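Local coordinates for protein BIFUNCTIONAL PROTEIN Proline utilization A (PutA) (Corynebacterium freiburgense, PDB 5UX5) that catalyses both oxidation steps from proline to glutamate, joining an FAD-dependent proline dehydrogenase to an NAD-dependent aldehyde dehydrogenase and probably channelling the intermediate between them, at residues Glu306-Glu311 with Thr1064-Gly1069; Asp529-Ile534 with Glu559-Ala564; Ala747-Arg752 with Trp787-Glu792; Thr1027-Ala1032 with Ser1037-Gly1042. One frame throughout, in Å; residues are numbered along the deposited sequence.

Contact 1 (Glu306-Glu311 with Thr1064-Gly1069); sequences EKVDAE and TNHRFG
Val-308, on helix 303-313 of the proline dehydrogenase TIM barrel, meets His-1066 in the C-terminal tail that follows strand 1056-1064, so residues more than 750 positions apart join the barrel to the far end of the chain. The tail arrives with Thr-1064, whose OG1 is hydrogen-bonded to the backbone O of Asn-874 while its methyl, CG2, touches the His-1066 ring near its rim, 3.4 Å from the ring plane and on the face opposite Val-308. Asn-1065 then ties the turn to the O of Arg-963 through ND2. His-1066 itself carries the contact. Its CG sits between the backbone N and the carbonyl carbon (chi1 59°), which places the imidazole toward the helix. One face of the ring meets Val-308, whose CG2 stands over it in a CH-pi contact, 3.9 Å from the ring centroid and 11° off the normal, while the second methyl, CG1, reaches NE2 of His-1066 at 3.7 Å. A branched, apolar valine suits a flat ring here because one methyl can sit over the ring while the other reaches its NE2 corner. Arg-1067 leads the other way, to a salt bridge with Asp-705, and Phe-1068 makes a cation-pi pair with Arg-417. The chain closes back at Gly-1069, whose CA lies 4.3 Å from Val-308 CG2. Its positive phi would press a CB against the O of Phe-1068, so glycine fits. Gly-1069 N donates to ND1 of His-1066 at 3.1 Å, from 30° out of the ring plane, which limits the imidazole's rotation.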
# COMPACT_ATOMS: atom_id res chain seq x y z
N GLU A 306 4.31 -12.57 -5.38
CA GLU A 306 5.61 -12.22 -4.85
C GLU A 306 6.27 -11.12 -5.68
O GLU A 306 6.97 -10.27 -5.12
CB GLU A 306 6.50 -13.45 -4.79
CG GLU A 306 6.24 -14.38 -3.64
CD GLU A 306 6.61 -13.75 -2.32
OE1 GLU A 306 7.32 -12.72 -2.30
OE2 GLU A 306 6.20 -14.32 -1.29
N LYS A 307 6.05 -11.12 -6.99
CA LYS A 307 6.63 -10.09 -7.83
C LYS A 307 5.86 -8.77 -7.69
O LYS A 307 6.47 -7.69 -7.63
CB LYS A 307 6.64 -10.54 -9.30
CG LYS A 307 7.48 -11.80 -9.63
CD LYS A 307 7.88 -11.89 -11.09
CE LYS A 307 8.64 -13.20 -11.36
NZ LYS A 307 9.44 -13.34 -12.64
N VAL A 308 4.53 -8.85 -7.57
CA VAL A 308 3.73 -7.65 -7.30
C VAL A 308 4.17 -7.00 -5.99
O VAL A 308 4.36 -5.79 -5.91
CB VAL A 308 2.22 -7.96 -7.30
CG1 VAL A 308 1.48 -6.83 -6.61
CG2 VAL A 308 1.67 -8.18 -8.73
N ASP A 309 4.28 -7.80 -4.92
CA ASP A 309 4.69 -7.27 -3.61
C ASP A 309 6.01 -6.51 -3.72
O ASP A 309 6.20 -5.46 -3.09
CB ASP A 309 4.80 -8.42 -2.60
CG ASP A 309 4.98 -7.93 -1.17
OD1 ASP A 309 4.33 -6.94 -0.83
OD2 ASP A 309 5.74 -8.52 -0.38
N ALA A 310 6.95 -7.05 -4.51
CA ALA A 310 8.24 -6.40 -4.72
C ALA A 310 8.10 -5.11 -5.53
O ALA A 310 8.59 -4.05 -5.11
CB ALA A 310 9.21 -7.37 -5.42
N GLU A 311 7.44 -5.17 -6.69
CA GLU A 311 7.40 -3.98 -7.54
C GLU A 311 6.71 -2.81 -6.83
O GLU A 311 7.14 -1.66 -6.95
CB GLU A 311 6.72 -4.29 -8.88
CG GLU A 311 6.69 -3.06 -9.83
CD GLU A 311 5.98 -3.33 -11.14
OE1 GLU A 311 6.42 -2.79 -12.18
OE2 GLU A 311 4.97 -4.07 -11.12
N THR A 1064 -5.34 -1.05 -10.09
CA THR A 1064 -4.69 -2.35 -10.05
C THR A 1064 -4.79 -2.98 -11.42
O THR A 1064 -5.84 -2.91 -12.06
CB THR A 1064 -5.33 -3.22 -8.96
OG1 THR A 1064 -5.21 -2.53 -7.71
CG2 THR A 1064 -4.61 -4.57 -8.79
N ASN A 1065 -3.68 -3.55 -11.90
CA ASN A 1065 -3.59 -4.09 -13.26
C ASN A 1065 -3.74 -5.60 -13.33
O ASN A 1065 -4.04 -6.13 -14.40
CB ASN A 1065 -2.24 -3.75 -13.88
CG ASN A 1065 -2.23 -2.43 -14.56
OD1 ASN A 1065 -3.25 -1.98 -15.08
ND2 ASN A 1065 -1.07 -1.79 -14.57
N HIS A 1066 -3.57 -6.28 -12.21
CA HIS A 1066 -3.45 -7.72 -12.16
C HIS A 1066 -4.67 -8.33 -11.48
O HIS A 1066 -5.40 -7.65 -10.76
CB HIS A 1066 -2.15 -8.09 -11.44
CG HIS A 1066 -2.08 -7.58 -10.04
ND1 HIS A 1066 -2.56 -8.28 -8.95
CD2 HIS A 1066 -1.62 -6.40 -9.54
CE1 HIS A 1066 -2.39 -7.57 -7.85
NE2 HIS A 1066 -1.82 -6.42 -8.18
N ARG A 1067 -4.90 -9.62 -11.76
CA ARG A 1067 -5.91 -10.44 -11.06
C ARG A 1067 -5.16 -11.53 -10.30
O ARG A 1067 -4.86 -12.59 -10.86
CB ARG A 1067 -6.94 -11.04 -12.04
CG ARG A 1067 -7.97 -11.98 -11.38
CD ARG A 1067 -9.25 -11.24 -10.96
NE ARG A 1067 -10.08 -11.98 -10.00
CZ ARG A 1067 -10.17 -11.71 -8.70
NH1 ARG A 1067 -9.50 -10.68 -8.18
NH2 ARG A 1067 -10.95 -12.46 -7.94
N PHE A 1068 -4.86 -11.27 -9.02
CA PHE A 1068 -4.02 -12.16 -8.23
C PHE A 1068 -2.68 -12.40 -8.92
O PHE A 1068 -2.19 -13.53 -8.97
CB PHE A 1068 -4.72 -13.49 -7.97
CG PHE A 1068 -5.80 -13.40 -6.96
CD1 PHE A 1068 -5.51 -13.05 -5.65
CD2 PHE A 1068 -7.12 -13.60 -7.33
CE1 PHE A 1068 -6.51 -12.94 -4.71
CE2 PHE A 1068 -8.14 -13.50 -6.39
CZ PHE A 1068 -7.83 -13.16 -5.08
N GLY A 1069 -2.12 -11.34 -9.51
CA GLY A 1069 -0.82 -11.37 -10.12
C GLY A 1069 -0.80 -11.52 -11.63
O GLY A 1069 0.20 -11.16 -12.25

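Contact 2 (Asp529-Ile534 with Glu559-Ala564)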
# COMPACT_ATOMS: atom_id res chain seq x y z
N ASP A 529 19.21 12.05 1.82
CA ASP A 529 20.16 11.08 2.36
C ASP A 529 20.14 11.08 3.88
O ASP A 529 20.14 10.02 4.51
CB ASP A 529 21.57 11.36 1.85
CG ASP A 529 21.77 11.02 0.38
OD1 ASP A 529 20.85 10.44 -0.24
OD2 ASP A 529 22.86 11.32 -0.15
N GLU A 530 20.13 12.28 4.49
CA GLU A 530 20.17 12.40 5.95
C GLU A 530 18.86 11.98 6.60
O GLU A 530 18.87 11.43 7.70
CB GLU A 530 20.51 13.83 6.37
CG GLU A 530 21.91 14.29 6.05
CD GLU A 530 22.95 13.54 6.84
OE1 GLU A 530 22.58 12.79 7.77
OE2 GLU A 530 24.15 13.70 6.52
N LEU A 531 17.73 12.23 5.95
CA LEU A 531 16.49 11.71 6.50
C LEU A 531 16.55 10.20 6.60
O LEU A 531 16.16 9.63 7.63
CB LEU A 531 15.29 12.15 5.64
CG LEU A 531 14.87 13.60 5.84
CD1 LEU A 531 13.82 13.95 4.82
CD2 LEU A 531 14.31 13.74 7.22
N GLU A 532 17.08 9.54 5.57
CA GLU A 532 17.19 8.08 5.58
C GLU A 532 18.03 7.58 6.76
O GLU A 532 17.67 6.59 7.41
CB GLU A 532 17.77 7.60 4.24
CG GLU A 532 17.71 6.10 4.04
CD GLU A 532 16.29 5.55 4.12
OE1 GLU A 532 15.93 5.01 5.20
OE2 GLU A 532 15.54 5.66 3.11
N ASN A 533 19.13 8.29 7.08
CA ASN A 533 20.02 7.90 8.18
C ASN A 533 19.33 7.95 9.54
O ASN A 533 19.73 7.23 10.45
CB ASN A 533 21.25 8.81 8.20
CG ASN A 533 22.08 8.70 6.95
OD1 ASN A 533 22.05 7.69 6.25
ND2 ASN A 533 22.79 9.77 6.63
N ILE A 534 18.36 8.84 9.72
CA ILE A 534 17.62 8.91 10.97
C ILE A 534 16.22 8.32 10.83
O ILE A 534 15.34 8.63 11.64
CB ILE A 534 17.58 10.35 11.52
CG1 ILE A 534 16.97 11.31 10.50
CG2 ILE A 534 18.92 10.81 11.97
CD1 ILE A 534 16.75 12.66 11.08
N GLU A 559 7.87 8.94 2.30
CA GLU A 559 7.27 10.10 1.65
C GLU A 559 8.12 11.34 1.87
O GLU A 559 8.33 12.14 0.95
CB GLU A 559 5.83 10.29 2.15
CG GLU A 559 4.92 11.14 1.23
CD GLU A 559 3.47 11.27 1.72
OE1 GLU A 559 3.24 11.07 2.92
OE2 GLU A 559 2.55 11.55 0.93
N ALA A 560 8.63 11.52 3.09
CA ALA A 560 9.43 12.71 3.37
C ALA A 560 10.72 12.68 2.57
O ALA A 560 11.20 13.72 2.11
CB ALA A 560 9.71 12.83 4.86
N ILE A 561 11.33 11.51 2.41
CA ILE A 561 12.51 11.43 1.57
C ILE A 561 12.15 11.67 0.10
O ILE A 561 12.84 12.41 -0.62
CB ILE A 561 13.23 10.09 1.81
CG1 ILE A 561 13.70 10.07 3.27
CG2 ILE A 561 14.43 9.94 0.90
CD1 ILE A 561 14.21 8.75 3.81
N ASP A 562 11.06 11.07 -0.37
CA ASP A 562 10.65 11.25 -1.75
C ASP A 562 10.36 12.72 -2.07
O ASP A 562 10.69 13.18 -3.17
CB ASP A 562 9.42 10.39 -2.08
CG ASP A 562 9.75 8.90 -2.20
OD1 ASP A 562 10.94 8.51 -2.12
OD2 ASP A 562 8.80 8.11 -2.39
N PHE A 563 9.73 13.46 -1.15
CA PHE A 563 9.47 14.87 -1.44
C PHE A 563 10.77 15.61 -1.75
O PHE A 563 10.82 16.44 -2.67
CB PHE A 563 8.72 15.55 -0.30
CG PHE A 563 7.24 15.27 -0.27
CD1 PHE A 563 6.49 15.29 -1.43
CD2 PHE A 563 6.60 14.96 0.94
CE1 PHE A 563 5.09 15.01 -1.38
CE2 PHE A 563 5.23 14.66 1.00
CZ PHE A 563 4.47 14.68 -0.16
N ALA A 564 11.83 15.35 -0.98
CA ALA A 564 13.09 16.05 -1.22
C ALA A 564 13.64 15.73 -2.61
O ALA A 564 14.05 16.64 -3.34
CB ALA A 564 14.11 15.68 -0.15
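Ile-561 lays its CG1-CD1 arm against the root of Leu-531, with CG1 3.5 Å from Leu-531 CB, and its CD1 continues on to the neighbouring Glu-532. The arm reaches across because CG1 is anti to the carbonyl carbon of Ile-561 (chi1 -63°), although the CB itself does not aim at the other helix. Leu-531 does point across, and its CD1 lies beside Ala-560, 3.8 Å from the backbone O and 4.3 Å from CB. Alanine suits that place, since its small side chain lets the leucine methyl approach the backbone. The two segments belong to helices 517-533 and 550-574 of the aldehyde dehydrogenase region, an almost antiparallel pair at 168° with axes 9.2 Å apart here. Helix 599-611 covers the same apolar seam: Leu-602 and Phe-606 touch Leu-531, and Phe-606 also touches Ala-564. Alongside this seam, Glu-532 crosses Ile-561 at about a right angle. Its chain bends at chi2 (58°), which brings the carboxylate back over the isoleucine, OE2 lying 3.4 Å from CD1. The charge is met elsewhere, by Arg-535 in a salt bridge to OE1, so glutamate can lend its aliphatic stem, with CB 3.8 Å from Ile-561 CD1, to the packing.

Contact 3 (Ala747-Arg752 with Trp787-Glu792); sequences ATRTLR and WLVKPE
A classic beta bulge, in which Leu-788 and Val-789 both face Ile-805 of strand 804-807, presents the surface on which Arg-749 of helix 740-750 rests in the aldehyde dehydrogenase region. Val-789 points at the helix, and its CG2 lies over the centre of the Arg-749 guanidinium, 3.7 Å from the plane. The other methyl, CG1, stands 3.5 Å from NH1 of Arg-749, so both branches lie on the same side of the flat cation. Arginine can do this because its chain runs straight out from CG to NE (chi2 -159°, chi3 178°), carrying the planar group well beyond its own helix, and CG of Arg-749 passes 4.1 Å from CG2 of Val-789 on the way. The methyl meets the apolar face of the cation, whose N-H bonds lie in the guanidinium plane; Arg-749 itself is exposed. Val-789 is buried; Ile-745, one turn earlier on the helix, also packs on it. Leu-788 sends its side chain elsewhere, onto Thr-741 and Ile-745, and only its backbone O comes near Arg-749. The carboxylate of Glu-792 is of opposite charge but not in contact, with OE1 5.7 Å from Arg-749 NH1, and any attraction is probably loose. Leu-788 O approaches the guanidinium obliquely, 3.1 Å from Arg-749 NH2, at an angle too poor for a hydrogen bond.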
# COMPACT_ATOMS: atom_id res chain seq x y z
N ALA A 747 -13.27 -8.86 9.94
CA ALA A 747 -11.98 -8.19 9.88
C ALA A 747 -11.90 -7.02 10.87
O ALA A 747 -10.84 -6.76 11.44
CB ALA A 747 -11.71 -7.73 8.45
N THR A 748 -12.99 -6.28 11.04
CA THR A 748 -12.95 -5.11 11.91
C THR A 748 -12.85 -5.51 13.39
O THR A 748 -12.06 -4.95 14.15
CB THR A 748 -14.17 -4.24 11.65
OG1 THR A 748 -14.17 -3.87 10.28
CG2 THR A 748 -14.13 -2.98 12.47
N ARG A 749 -13.66 -6.49 13.81
CA ARG A 749 -13.54 -6.99 15.17
C ARG A 749 -12.14 -7.55 15.45
O ARG A 749 -11.75 -7.65 16.62
CB ARG A 749 -14.60 -8.05 15.44
CG ARG A 749 -16.04 -7.57 15.29
CD ARG A 749 -17.03 -8.49 16.05
NE ARG A 749 -18.44 -8.06 16.00
CZ ARG A 749 -18.96 -7.02 16.67
NH1 ARG A 749 -18.21 -6.24 17.46
NH2 ARG A 749 -20.25 -6.74 16.54
N THR A 750 -11.36 -7.92 14.42
CA THR A 750 -10.04 -8.51 14.62
C THR A 750 -8.91 -7.49 14.81
O THR A 750 -7.85 -7.85 15.35
CB THR A 750 -9.73 -9.47 13.46
OG1 THR A 750 -10.70 -10.52 13.43
CG2 THR A 750 -8.37 -10.14 13.60
N LEU A 751 -9.08 -6.23 14.43
CA LEU A 751 -8.02 -5.24 14.64
C LEU A 751 -7.62 -5.14 16.11
O LEU A 751 -8.47 -5.05 17.00
CB LEU A 751 -8.47 -3.88 14.14
CG LEU A 751 -8.57 -3.72 12.64
CD1 LEU A 751 -9.39 -2.50 12.33
CD2 LEU A 751 -7.16 -3.61 12.06
N ARG A 752 -6.30 -5.10 16.35
CA ARG A 752 -5.76 -4.98 17.70
C ARG A 752 -5.59 -3.49 18.01
O ARG A 752 -4.76 -2.81 17.40
CB ARG A 752 -4.40 -5.67 17.83
CG ARG A 752 -4.32 -7.15 17.48
CD ARG A 752 -5.37 -8.06 18.12
NE ARG A 752 -5.33 -9.37 17.46
CZ ARG A 752 -6.35 -10.23 17.40
NH1 ARG A 752 -7.53 -9.92 17.96
NH2 ARG A 752 -6.18 -11.39 16.77
N TRP A 787 -25.53 0.10 14.78
CA TRP A 787 -24.13 -0.30 14.87
C TRP A 787 -24.00 -1.77 14.49
O TRP A 787 -24.54 -2.63 15.19
CB TRP A 787 -23.56 -0.10 16.27
CG TRP A 787 -23.26 1.30 16.69
CD1 TRP A 787 -23.79 1.97 17.75
CD2 TRP A 787 -22.32 2.21 16.09
NE1 TRP A 787 -23.26 3.24 17.84
CE2 TRP A 787 -22.36 3.41 16.83
CE3 TRP A 787 -21.46 2.12 14.98
CZ2 TRP A 787 -21.58 4.52 16.51
CZ3 TRP A 787 -20.68 3.23 14.66
CH2 TRP A 787 -20.74 4.41 15.42
N LEU A 788 -23.29 -2.05 13.39
CA LEU A 788 -22.84 -3.42 13.12
C LEU A 788 -21.68 -3.79 14.03
O LEU A 788 -21.54 -4.95 14.43
CB LEU A 788 -22.42 -3.58 11.66
CG LEU A 788 -23.50 -3.46 10.60
CD1 LEU A 788 -22.89 -3.69 9.24
CD2 LEU A 788 -24.62 -4.44 10.90
N VAL A 789 -20.81 -2.82 14.31
CA VAL A 789 -19.78 -2.93 15.32
C VAL A 789 -19.78 -1.58 16.02
O VAL A 789 -19.65 -0.55 15.35
CB VAL A 789 -18.39 -3.24 14.72
CG1 VAL A 789 -17.32 -3.25 15.79
CG2 VAL A 789 -18.39 -4.56 13.94
N LYS A 790 -19.96 -1.57 17.39
CA LYS A 790 -20.07 -0.29 18.12
C LYS A 790 -18.74 0.06 18.76
O LYS A 790 -18.16 -0.77 19.46
CB LYS A 790 -21.17 -0.35 19.18
CG LYS A 790 -21.40 0.96 19.99
CD LYS A 790 -22.46 0.80 21.09
CE LYS A 790 -22.21 1.75 22.29
NZ LYS A 790 -23.03 3.02 22.34
N PRO A 791 -18.22 1.27 18.56
CA PRO A 791 -16.92 1.62 19.13
C PRO A 791 -16.97 1.54 20.64
O PRO A 791 -18.01 1.79 21.24
CB PRO A 791 -16.70 3.06 18.67
CG PRO A 791 -17.75 3.31 17.63
CD PRO A 791 -18.88 2.42 17.92
N GLU A 792 -15.86 1.17 21.26
CA GLU A 792 -15.77 1.15 22.71
C GLU A 792 -14.61 2.01 23.18
O GLU A 792 -13.56 2.07 22.53
CB GLU A 792 -15.62 -0.28 23.22
CG GLU A 792 -16.93 -1.04 23.30
CD GLU A 792 -16.86 -2.43 22.66
OE1 GLU A 792 -17.89 -2.88 22.11
OE2 GLU A 792 -15.77 -3.06 22.71

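Contact 4 (Thr1027-Ala1032 with Ser1037-Gly1042); sequences TIYEWA and SVVIDG
Val-1039 is the bump of this contact, and the hollow that takes it lies on helix 1026-1035 between Ile-1028, Tyr-1029 and Ala-1032, within a beta-alpha-beta unit of the C-terminal part of the chain. Its two methyls divide the work. CG2 settles at the base, 4.0 Å from Ile-1028 CG2 and 4.1 Å from Ala-1032 CB; CG1 turns to the tyrosine, 3.5 Å from CE1. The branches part this way because CG1 is anti to the backbone N of Val-1039 (chi1 174°). Alanine makes a shallow floor, so the strand can come near, while the long tyrosine forms a wall: its side chain crosses that of the valine at about a right angle and runs on beyond it to Asp-1041. There OD2 lies at the ring edge, near its plane, and accepts a hydrogen bond from Tyr-1029 OH; the modelled separation is very short and its exact length doubtful. Carboxylate and ring planes are 65° apart. At the other end the turn is tight. Ser-1037 CB fits against Ala-1032 CB at 4.0 Å, and Ser-1037 N gives a weak hydrogen bond to Ala-1032 O at 3.0 Å. A small serine suits this spot, its OG hydrogen-bonded to Asn-1035 OD1 at the end of the helix and to Ser-1014 N. Here the axes of helix 1027-1032 and strand 1038-1040 run at 140° and approach to 8.3 Å, and the strand pairs in parallel with strand 1015-1018, whose Ile-1016 touches both Ile-1028 and Val-1039.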
# COMPACT_ATOMS: atom_id res chain seq x y z
N THR A 1027 -14.12 43.44 -1.38
CA THR A 1027 -15.20 42.59 -0.92
C THR A 1027 -15.14 41.21 -1.56
O THR A 1027 -15.50 40.22 -0.92
CB THR A 1027 -16.54 43.29 -1.18
OG1 THR A 1027 -16.53 44.55 -0.51
CG2 THR A 1027 -17.71 42.46 -0.67
N ILE A 1028 -14.66 41.12 -2.80
CA ILE A 1028 -14.55 39.80 -3.42
C ILE A 1028 -13.50 38.96 -2.72
O ILE A 1028 -13.73 37.77 -2.48
CB ILE A 1028 -14.25 39.93 -4.92
CG1 ILE A 1028 -15.44 40.58 -5.63
CG2 ILE A 1028 -13.96 38.56 -5.51
CD1 ILE A 1028 -15.04 41.28 -6.86
N TYR A 1029 -12.35 39.56 -2.40
CA TYR A 1029 -11.33 38.84 -1.63
C TYR A 1029 -11.90 38.38 -0.28
O TYR A 1029 -11.69 37.23 0.13
CB TYR A 1029 -10.11 39.73 -1.40
CG TYR A 1029 -9.15 39.90 -2.56
CD1 TYR A 1029 -8.38 38.83 -3.03
CD2 TYR A 1029 -8.98 41.14 -3.19
CE1 TYR A 1029 -7.48 38.98 -4.09
CE2 TYR A 1029 -8.09 41.31 -4.26
CZ TYR A 1029 -7.35 40.22 -4.70
OH TYR A 1029 -6.46 40.37 -5.73
N GLU A 1030 -12.62 39.26 0.42
CA GLU A 1030 -13.15 38.92 1.74
C GLU A 1030 -14.16 37.81 1.66
O GLU A 1030 -14.25 36.96 2.56
CB GLU A 1030 -13.79 40.13 2.40
CG GLU A 1030 -12.83 41.14 2.92
CD GLU A 1030 -13.50 42.47 3.24
OE1 GLU A 1030 -14.67 42.66 2.83
OE2 GLU A 1030 -12.86 43.31 3.91
N TRP A 1031 -14.97 37.81 0.60
CA TRP A 1031 -15.94 36.74 0.47
C TRP A 1031 -15.26 35.44 0.10
O TRP A 1031 -15.62 34.39 0.64
CB TRP A 1031 -17.00 37.10 -0.55
CG TRP A 1031 -17.93 38.17 -0.09
CD1 TRP A 1031 -17.81 38.93 1.04
CD2 TRP A 1031 -19.14 38.59 -0.73
NE1 TRP A 1031 -18.86 39.81 1.14
CE2 TRP A 1031 -19.70 39.61 0.06
CE3 TRP A 1031 -19.80 38.19 -1.89
CZ2 TRP A 1031 -20.90 40.24 -0.27
CZ3 TRP A 1031 -20.99 38.81 -2.22
CH2 TRP A 1031 -21.52 39.83 -1.42
N ALA A 1032 -14.26 35.50 -0.78
CA ALA A 1032 -13.50 34.31 -1.15
C ALA A 1032 -12.85 33.67 0.06
O ALA A 1032 -12.74 32.44 0.13
CB ALA A 1032 -12.44 34.64 -2.21
N SER A 1037 -12.89 30.18 -1.87
CA SER A 1037 -12.59 30.41 -3.28
C SER A 1037 -11.21 31.07 -3.43
O SER A 1037 -10.57 31.46 -2.45
CB SER A 1037 -13.68 31.29 -3.91
OG SER A 1037 -14.97 30.76 -3.72
N VAL A 1038 -10.75 31.19 -4.67
CA VAL A 1038 -9.42 31.73 -4.93
C VAL A 1038 -9.50 32.79 -6.03
O VAL A 1038 -10.03 32.54 -7.12
CB VAL A 1038 -8.41 30.61 -5.28
CG1 VAL A 1038 -8.87 29.81 -6.48
CG2 VAL A 1038 -7.04 31.19 -5.52
N VAL A 1039 -9.00 33.97 -5.73
CA VAL A 1039 -8.96 35.07 -6.67
C VAL A 1039 -7.60 34.98 -7.35
O VAL A 1039 -6.57 35.20 -6.71
CB VAL A 1039 -9.15 36.41 -5.95
CG1 VAL A 1039 -8.96 37.58 -6.89
CG2 VAL A 1039 -10.51 36.48 -5.28
N ILE A 1040 -7.59 34.63 -8.64
CA ILE A 1040 -6.37 34.52 -9.44
C ILE A 1040 -6.08 35.91 -10.01
O ILE A 1040 -6.73 36.35 -10.97
CB ILE A 1040 -6.53 33.46 -10.53
CG1 ILE A 1040 -6.95 32.13 -9.88
CG2 ILE A 1040 -5.29 33.36 -11.37
CD1 ILE A 1040 -7.60 31.12 -10.83
N ASP A 1041 -5.13 36.62 -9.41
CA ASP A 1041 -5.03 38.05 -9.67
C ASP A 1041 -3.70 38.45 -10.31
O ASP A 1041 -3.37 39.65 -10.35
CB ASP A 1041 -5.27 38.87 -8.39
CG ASP A 1041 -4.28 38.56 -7.27
OD1 ASP A 1041 -3.21 37.95 -7.50
OD2 ASP A 1041 -4.57 39.01 -6.14
N GLY A 1042 -2.92 37.50 -10.80
CA GLY A 1042 -1.74 37.83 -11.57
C GLY A 1042 -2.10 38.24 -12.98
O GLY A 1042 -3.25 38.10 -13.45

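In the fold
Contact 1 spans the chain: its segments enclose the other three in sequence and bring the C-terminal tail to the flavin-bearing barrel, with Gly-1069 about 13 Å from the bound FAD. Contacts 2 and 3 follow one another within the aldehyde dehydrogenase region, which also holds the NAD pocket, yet their centres are 35 Å apart. Contact 2 comes nearest to contact 1, about 11 Å between nearest atoms and 26 Å between centres; contact 3 is about 15 Å away by nearest atoms. Contact 4 is peripheral, 38 Å from the centre of the chain and 46 Å, centre to centre, from contact 1. None of the four touches another.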